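Local coordinates for rhamnosidase B (Bacillus sp., PDB 2OKX), which hydrolyses terminal alpha-L-rhamnose residues from rhamnosides as an alpha-L-rhamnosidase of glycoside hydrolase family 78, probably with inversion, at residues T259-V271 / I305-A317. Numbering follows the deposited sequence.
Sequences TLGFPTGVRGSGV and ITSSDHGGSSHFA. With GOL (glycerol), chain G.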
ATOM      1  N   THR A 259     -28.399 -19.252  -7.417  1.00 29.48           N
ATOM      2  CA  THR A 259     -27.847 -17.931  -7.661  1.00 27.67           C
ATOM      3  C   THR A 259     -26.331 -17.988  -7.732  1.00 27.09           C
ATOM      4  O   THR A 259     -25.674 -18.476  -6.812  1.00 27.36           O
ATOM      5  CB  THR A 259     -28.252 -16.934  -6.552  1.00 28.74           C
ATOM      6  OG1 THR A 259     -29.681 -16.866  -6.462  1.00 28.19           O
ATOM      7  CG2 THR A 259     -27.710 -15.540  -6.865  1.00 27.69           C
ATOM      8  N   LEU A 260     -25.778 -17.506  -8.841  1.00 26.13           N
ATOM      9  CA  LEU A 260     -24.332 -17.476  -9.007  1.00 26.24           C
ATOM     10  C   LEU A 260     -23.912 -16.077  -8.594  1.00 26.50           C
ATOM     11  O   LEU A 260     -24.481 -15.094  -9.071  1.00 25.73           O
ATOM     12  CB  LEU A 260     -23.935 -17.718 -10.465  1.00 26.92           C
ATOM     13  CG  LEU A 260     -24.410 -19.014 -11.125  1.00 28.02           C
ATOM     14  CD1 LEU A 260     -23.866 -19.070 -12.551  1.00 27.27           C
ATOM     15  CD2 LEU A 260     -23.935 -20.224 -10.322  1.00 26.77           C
ATOM     16  N   GLY A 261     -22.932 -15.993  -7.702  1.00 26.27           N
ATOM     17  CA  GLY A 261     -22.466 -14.699  -7.241  1.00 24.79           C
ATOM     18  C   GLY A 261     -21.019 -14.433  -7.596  1.00 24.45           C
ATOM     19  O   GLY A 261     -20.172 -15.323  -7.526  1.00 24.47           O
ATOM     20  N   PHE A 262     -20.739 -13.195  -7.981  1.00 25.33           N
ATOM     21  CA  PHE A 262     -19.392 -12.787  -8.342  1.00 22.83           C
ATOM     22  C   PHE A 262     -19.063 -11.511  -7.576  1.00 23.99           C
ATOM     23  O   PHE A 262     -19.281 -10.400  -8.065  1.00 22.38           O
ATOM     24  CB  PHE A 262     -19.311 -12.561  -9.853  1.00 22.20           C
ATOM     25  CG  PHE A 262     -19.485 -13.823 -10.653  1.00 22.37           C
ATOM     26  CD1 PHE A 262     -18.408 -14.674 -10.872  1.00 22.94           C
ATOM     27  CD2 PHE A 262     -20.737 -14.187 -11.136  1.00 22.63           C
ATOM     28  CE1 PHE A 262     -18.574 -15.880 -11.565  1.00 23.28           C
ATOM     29  CE2 PHE A 262     -20.917 -15.390 -11.827  1.00 24.31           C
ATOM     30  CZ  PHE A 262     -19.832 -16.235 -12.040  1.00 22.86           C
ATOM     31  N   PRO A 263     -18.543 -11.664  -6.347  1.00 23.61           N
ATOM     32  CA  PRO A 263     -18.175 -10.551  -5.469  1.00 25.76           C
ATOM     33  C   PRO A 263     -17.352  -9.484  -6.178  1.00 27.08           C
ATOM     34  O   PRO A 263     -17.516  -8.291  -5.920  1.00 28.70           O
ATOM     35  CB  PRO A 263     -17.383 -11.238  -4.361  1.00 24.22           C
ATOM     36  CG  PRO A 263     -18.042 -12.575  -4.275  1.00 25.58           C
ATOM     37  CD  PRO A 263     -18.179 -12.951  -5.729  1.00 22.62           C
ATOM     38  N   THR A 264     -16.468  -9.921  -7.068  1.00 27.21           N
ATOM     39  CA  THR A 264     -15.613  -9.000  -7.800  1.00 29.44           C
ATOM     40  C   THR A 264     -15.918  -8.958  -9.293  1.00 28.80           C
ATOM     41  O   THR A 264     -15.122  -8.451 -10.082  1.00 28.87           O
ATOM     42  CB  THR A 264     -14.122  -9.346  -7.575  1.00 30.92           C
ATOM     43  OG1 THR A 264     -13.895 -10.740  -7.822  1.00 33.74           O
ATOM     44  CG2 THR A 264     -13.730  -9.036  -6.146  1.00 30.49           C
ATOM     45  N   GLY A 265     -17.078  -9.493  -9.669  1.00 27.43           N
ATOM     46  CA  GLY A 265     -17.497  -9.488 -11.063  1.00 26.00           C
ATOM     47  C   GLY A 265     -16.954 -10.611 -11.928  1.00 24.37           C
ATOM     48  O   GLY A 265     -16.158 -11.435 -11.475  1.00 25.30           O
ATOM     49  N   VAL A 266     -17.392 -10.638 -13.183  1.00 24.39           N
ATOM     50  CA  VAL A 266     -16.954 -11.644 -14.147  1.00 24.55           C
ATOM     51  C   VAL A 266     -15.800 -11.080 -14.975  1.00 25.57           C
ATOM     52  O   VAL A 266     -15.973 -10.108 -15.709  1.00 25.15           O
ATOM     53  CB  VAL A 266     -18.101 -12.034 -15.102  1.00 24.54           C
ATOM     54  CG1 VAL A 266     -17.616 -13.069 -16.099  1.00 24.23           C
ATOM     55  CG2 VAL A 266     -19.281 -12.572 -14.305  1.00 25.73           C
ATOM     56  N   ARG A 267     -14.632 -11.703 -14.856  1.00 26.98           N
ATOM     57  CA  ARG A 267     -13.433 -11.271 -15.573  1.00 29.33           C
ATOM     58  C   ARG A 267     -13.572 -11.245 -17.081  1.00 28.56           C
ATOM     59  O   ARG A 267     -13.124 -10.301 -17.734  1.00 28.22           O
ATOM     60  CB  ARG A 267     -12.248 -12.173 -15.221  1.00 30.07           C
ATOM     61  CG  ARG A 267     -11.550 -11.791 -13.951  1.00 33.92           C
ATOM     62  CD  ARG A 267     -10.373 -12.695 -13.657  1.00 33.18           C
ATOM     63  NE  ARG A 267      -9.642 -12.188 -12.503  1.00 37.55           N
ATOM     64  CZ  ARG A 267      -8.852 -11.121 -12.532  1.00 37.31           C
ATOM     65  NH1 ARG A 267      -8.676 -10.447 -13.661  1.00 37.40           N
ATOM     66  NH2 ARG A 267      -8.258 -10.712 -11.423  1.00 40.48           N
ATOM     67  N   GLY A 268     -14.186 -12.288 -17.630  1.00 28.08           N
ATOM     68  CA  GLY A 268     -14.337 -12.384 -19.069  1.00 27.25           C
ATOM     69  C   GLY A 268     -15.630 -11.874 -19.667  1.00 27.82           C
ATOM     70  O   GLY A 268     -16.356 -11.098 -19.049  1.00 28.45           O
ATOM     71  N   SER A 269     -15.917 -12.339 -20.879  1.00 28.08           N
ATOM     72  CA  SER A 269     -17.097 -11.931 -21.630  1.00 28.23           C
ATOM     73  C   SER A 269     -18.444 -12.377 -21.068  1.00 28.81           C
ATOM     74  O   SER A 269     -19.477 -11.818 -21.438  1.00 29.90           O
ATOM     75  CB  SER A 269     -16.982 -12.419 -23.075  1.00 28.93           C
ATOM     76  OG  SER A 269     -16.975 -13.835 -23.130  1.00 28.95           O
ATOM     77  N   GLY A 270     -18.453 -13.382 -20.198  1.00 27.39           N
ATOM     78  CA  GLY A 270     -19.725 -13.815 -19.651  1.00 25.26           C
ATOM     79  C   GLY A 270     -19.756 -15.169 -18.972  1.00 24.90           C
ATOM     80  O   GLY A 270     -18.720 -15.791 -18.723  1.00 24.43           O
ATOM     81  N   VAL A 271     -20.971 -15.616 -18.674  1.00 25.39           N
ATOM     82  CA  VAL A 271     -21.205 -16.890 -18.013  1.00 24.41           C
ATOM     83  C   VAL A 271     -22.156 -17.738 -18.855  1.00 26.21           C
ATOM     84  O   VAL A 271     -23.177 -17.245 -19.346  1.00 26.28           O
ATOM     85  CB  VAL A 271     -21.838 -16.681 -16.616  1.00 24.15           C
ATOM     86  CG1 VAL A 271     -22.185 -18.028 -15.990  1.00 24.97           C
ATOM     87  CG2 VAL A 271     -20.876 -15.908 -15.711  1.00 21.35           C
ATOM     88  N   ILE A 305     -13.032 -16.220 -18.161  1.00 23.72           N
ATOM     89  CA  ILE A 305     -12.146 -15.422 -17.316  1.00 23.26           C
ATOM     90  C   ILE A 305     -11.042 -14.735 -18.117  1.00 22.84           C
ATOM     91  O   ILE A 305     -10.090 -14.202 -17.543  1.00 21.95           O
ATOM     92  CB  ILE A 305     -11.486 -16.286 -16.217  1.00 22.93           C
ATOM     93  CG1 ILE A 305     -10.720 -17.448 -16.855  1.00 24.67           C
ATOM     94  CG2 ILE A 305     -12.547 -16.789 -15.244  1.00 23.55           C
ATOM     95  CD1 ILE A 305      -9.965 -18.315 -15.861  1.00 22.79           C
ATOM     96  N   THR A 306     -11.178 -14.749 -19.441  1.00 23.01           N
ATOM     97  CA  THR A 306     -10.198 -14.130 -20.334  1.00 23.15           C
ATOM     98  C   THR A 306     -10.024 -12.668 -19.944  1.00 23.12           C
ATOM     99  O   THR A 306     -10.974 -11.887 -20.010  1.00 21.36           O
ATOM    100  CB  THR A 306     -10.665 -14.210 -21.794  1.00 23.96           C
ATOM    101  OG1 THR A 306     -10.826 -15.586 -22.161  1.00 26.39           O
ATOM    102  CG2 THR A 306      -9.649 -13.556 -22.721  1.00 22.52           C
ATOM    103  N   SER A 307      -8.809 -12.301 -19.547  1.00 22.78           N
ATOM    104  CA  SER A 307      -8.554 -10.933 -19.113  1.00 23.24           C
ATOM    105  C   SER A 307      -7.115 -10.711 -18.676  1.00 23.07           C
ATOM    106  O   SER A 307      -6.263 -11.589 -18.784  1.00 23.77           O
ATOM    107  CB  SER A 307      -9.444 -10.620 -17.914  1.00 25.71           C
ATOM    108  OG  SER A 307      -9.131 -11.508 -16.847  1.00 23.49           O
ATOM    109  N   SER A 308      -6.869  -9.510 -18.168  1.00 24.30           N
ATOM    110  CA  SER A 308      -5.572  -9.137 -17.635  1.00 24.52           C
ATOM    111  C   SER A 308      -5.729  -9.353 -16.134  1.00 22.85           C
ATOM    112  O   SER A 308      -6.773  -9.037 -15.572  1.00 23.74           O
ATOM    113  CB  SER A 308      -5.278  -7.661 -17.914  1.00 25.55           C
ATOM    114  OG  SER A 308      -4.024  -7.294 -17.365  1.00 26.48           O
ATOM    115  N   ASP A 309      -4.706  -9.896 -15.488  1.00 23.02           N
ATOM    116  CA  ASP A 309      -4.769 -10.153 -14.054  1.00 22.50           C
ATOM    117  C   ASP A 309      -3.430  -9.781 -13.429  1.00 22.77           C
ATOM    118  O   ASP A 309      -2.420 -10.442 -13.673  1.00 24.99           O
ATOM    119  CB  ASP A 309      -5.064 -11.641 -13.805  1.00 22.41           C
ATOM    120  CG  ASP A 309      -5.516 -11.925 -12.377  1.00 24.94           C
ATOM    121  OD1 ASP A 309      -5.220 -11.116 -11.476  1.00 25.05           O
ATOM    122  OD2 ASP A 309      -6.158 -12.973 -12.152  1.00 25.23           O
ATOM    123  N   HIS A 310      -3.412  -8.726 -12.624  1.00 21.57           N
ATOM    124  CA  HIS A 310      -2.168  -8.303 -11.989  1.00 21.58           C
ATOM    125  C   HIS A 310      -1.869  -9.202 -10.794  1.00 21.06           C
ATOM    126  O   HIS A 310      -0.721  -9.334 -10.364  1.00 21.87           O
ATOM    127  CB  HIS A 310      -2.274  -6.849 -11.520  1.00 21.37           C
ATOM    128  CG  HIS A 310      -0.978  -6.101 -11.577  1.00 22.00           C
ATOM    129  ND1 HIS A 310       0.247  -6.717 -11.429  1.00 23.68           N
ATOM    130  CD2 HIS A 310      -0.717  -4.786 -11.764  1.00 20.64           C
ATOM    131  CE1 HIS A 310       1.206  -5.814 -11.525  1.00 22.19           C
ATOM    132  NE2 HIS A 310       0.649  -4.634 -11.728  1.00 24.12           N
ATOM    133  N   GLY A 311      -2.912  -9.825 -10.260  1.00 20.94           N
ATOM    134  CA  GLY A 311      -2.739 -10.692  -9.112  1.00 21.55           C
ATOM    135  C   GLY A 311      -3.823 -10.430  -8.085  1.00 23.27           C
ATOM    136  O   GLY A 311      -4.549  -9.435  -8.171  1.00 22.42           O
ATOM    137  N   GLY A 312      -3.933 -11.318  -7.104  1.00 23.13           N
ATOM    138  CA  GLY A 312      -4.967 -11.159  -6.097  1.00 24.06           C
ATOM    139  C   GLY A 312      -6.028 -12.218  -6.324  1.00 23.92           C
ATOM    140  O   GLY A 312      -6.030 -12.884  -7.357  1.00 24.97           O
ATOM    141  N   SER A 313      -6.943 -12.365  -5.375  1.00 23.60           N
ATOM    142  CA  SER A 313      -7.985 -13.376  -5.482  1.00 24.09           C
ATOM    143  C   SER A 313      -9.179 -13.001  -6.352  1.00 23.97           C
ATOM    144  O   SER A 313      -9.605 -11.846  -6.387  1.00 23.95           O
ATOM    145  CB  SER A 313      -8.497 -13.741  -4.084  1.00 22.18           C
ATOM    146  OG  SER A 313      -7.454 -14.254  -3.278  1.00 22.60           O
ATOM    147  N   SER A 314      -9.697 -13.999  -7.063  1.00 23.67           N
ATOM    148  CA  SER A 314     -10.891 -13.850  -7.891  1.00 23.29           C
ATOM    149  C   SER A 314     -11.926 -14.601  -7.054  1.00 23.38           C
ATOM    150  O   SER A 314     -11.589 -15.595  -6.407  1.00 24.18           O
ATOM    151  CB  SER A 314     -10.697 -14.522  -9.254  1.00 24.82           C
ATOM    152  OG  SER A 314      -9.686 -13.857 -10.003  1.00 27.80           O
ATOM    153  N   HIS A 315     -13.167 -14.129  -7.046  1.00 22.28           N
ATOM    154  CA  HIS A 315     -14.199 -14.747  -6.222  1.00 22.79           C
ATOM    155  C   HIS A 315     -15.366 -15.372  -6.967  1.00 22.95           C
ATOM    156  O   HIS A 315     -15.836 -14.842  -7.969  1.00 22.44           O
ATOM    157  CB  HIS A 315     -14.710 -13.711  -5.221  1.00 23.21           C
ATOM    158  CG  HIS A 315     -13.677 -13.300  -4.221  1.00 23.85           C
ATOM    159  ND1 HIS A 315     -13.518 -13.943  -3.013  1.00 22.90           N
ATOM    160  CD2 HIS A 315     -12.691 -12.375  -4.288  1.00 23.24           C
ATOM    161  CE1 HIS A 315     -12.475 -13.435  -2.380  1.00 23.70           C
ATOM    162  NE2 HIS A 315     -11.955 -12.483  -3.133  1.00 23.99           N
ATOM    163  N   PHE A 316     -15.834 -16.502  -6.440  1.00 23.95           N
ATOM    164  CA  PHE A 316     -16.946 -17.251  -7.020  1.00 23.97           C
ATOM    165  C   PHE A 316     -17.821 -17.777  -5.882  1.00 24.01           C
ATOM    166  O   PHE A 316     -17.314 -18.384  -4.939  1.00 24.69           O
ATOM    167  CB  PHE A 316     -16.400 -18.434  -7.823  1.00 26.10           C
ATOM    168  CG  PHE A 316     -17.454 -19.212  -8.562  1.00 26.47           C
ATOM    169  CD1 PHE A 316     -17.286 -20.572  -8.802  1.00 27.78           C
ATOM    170  CD2 PHE A 316     -18.594 -18.582  -9.049  1.00 25.25           C
ATOM    171  CE1 PHE A 316     -18.241 -21.294  -9.521  1.00 26.69           C
ATOM    172  CE2 PHE A 316     -19.553 -19.294  -9.767  1.00 27.44           C
ATOM    173  CZ  PHE A 316     -19.373 -20.652 -10.003  1.00 27.28           C
ATOM    174  N   ALA A 317     -19.126 -17.545  -5.962  1.00 23.38           N
ATOM    175  CA  ALA A 317     -20.030 -18.017  -4.919  1.00 22.90           C
ATOM    176  C   ALA A 317     -21.323 -18.552  -5.512  1.00 23.42           C
ATOM    177  O   ALA A 317     -21.719 -18.170  -6.611  1.00 24.35           O
ATOM    178  CB  ALA A 317     -20.342 -16.890  -3.933  1.00 23.94           C
TER
HETATM  179  C1  GOL G3003     -14.673 -16.491 -11.097  1.00 48.71           C
HETATM  180  O1  GOL G3003     -14.851 -16.814  -9.843  1.00 51.65           O
HETATM  181  C2  GOL G3003     -14.750 -14.973 -11.244  1.00 49.36           C
HETATM  182  O2  GOL G3003     -13.746 -14.348 -10.435  1.00 47.68           O
HETATM  183  C3  GOL G3003     -14.546 -14.596 -12.704  1.00 47.47           C
HETATM  184  O3  GOL G3003     -14.617 -13.182 -12.827  1.00 51.01           O
HETATM  185  O   HOH W   1     -16.138 -12.283  -8.626  1.00 20.69           O
HETATM  186  O   HOH W   2     -11.401  -9.337 -20.057  1.00 42.64           O
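Arg267 reaches across to strand 307-309 and to Ser314 at the start of strand 314-320, and is gripped on several sides. Its chain is extended from CG to NE (chi2 -179°, chi3 173°), which carries the guanidinium over to Asp309. NE gives Ser314 OG a straight bond in the guanidinium plane, 3.0 Å long. NH1 adds weak bonds to Ser308 O and Ser307 OG. The Asp309 carboxylate stacks over one guanidinium face, planes 23° apart. NH2 lies 3.1 Å from Asp309 OD1, a salt bridge of charges alone, since no N-H points at that oxygen. The same OD1 takes the Gly311 N-H in an Asx turn, while Tyr242 holds OD2. With an alanine at Arg267, Asp309 is likely to lose this countercharge and Ser314 OG its NE donor.

The strand end is the closely packed part. Gly261 and Ala317 form an antiparallel hydrogen-bonded pair, with Gly261 N to Ala317 O at 2.7 Å. Phe262 CE1 meets Phe316 CD2 at 3.7 Å, the rings side by side but barely overlapping. The looser middle is bridged by water and a glycerol, probably from crystallisation. Glycerol O3 donates to Gly265 O, and its O1 makes a weak bond to His315 O across the contact. One water links Thr264 N to His315 O.

Strand 256-262 lies between strands 288-294 and 314-320 in the D2 region. Leu225 of helix 225-229 touches Arg267, Ile305 and Ser314, and strand 240-252 lines Thr306 and Ser308.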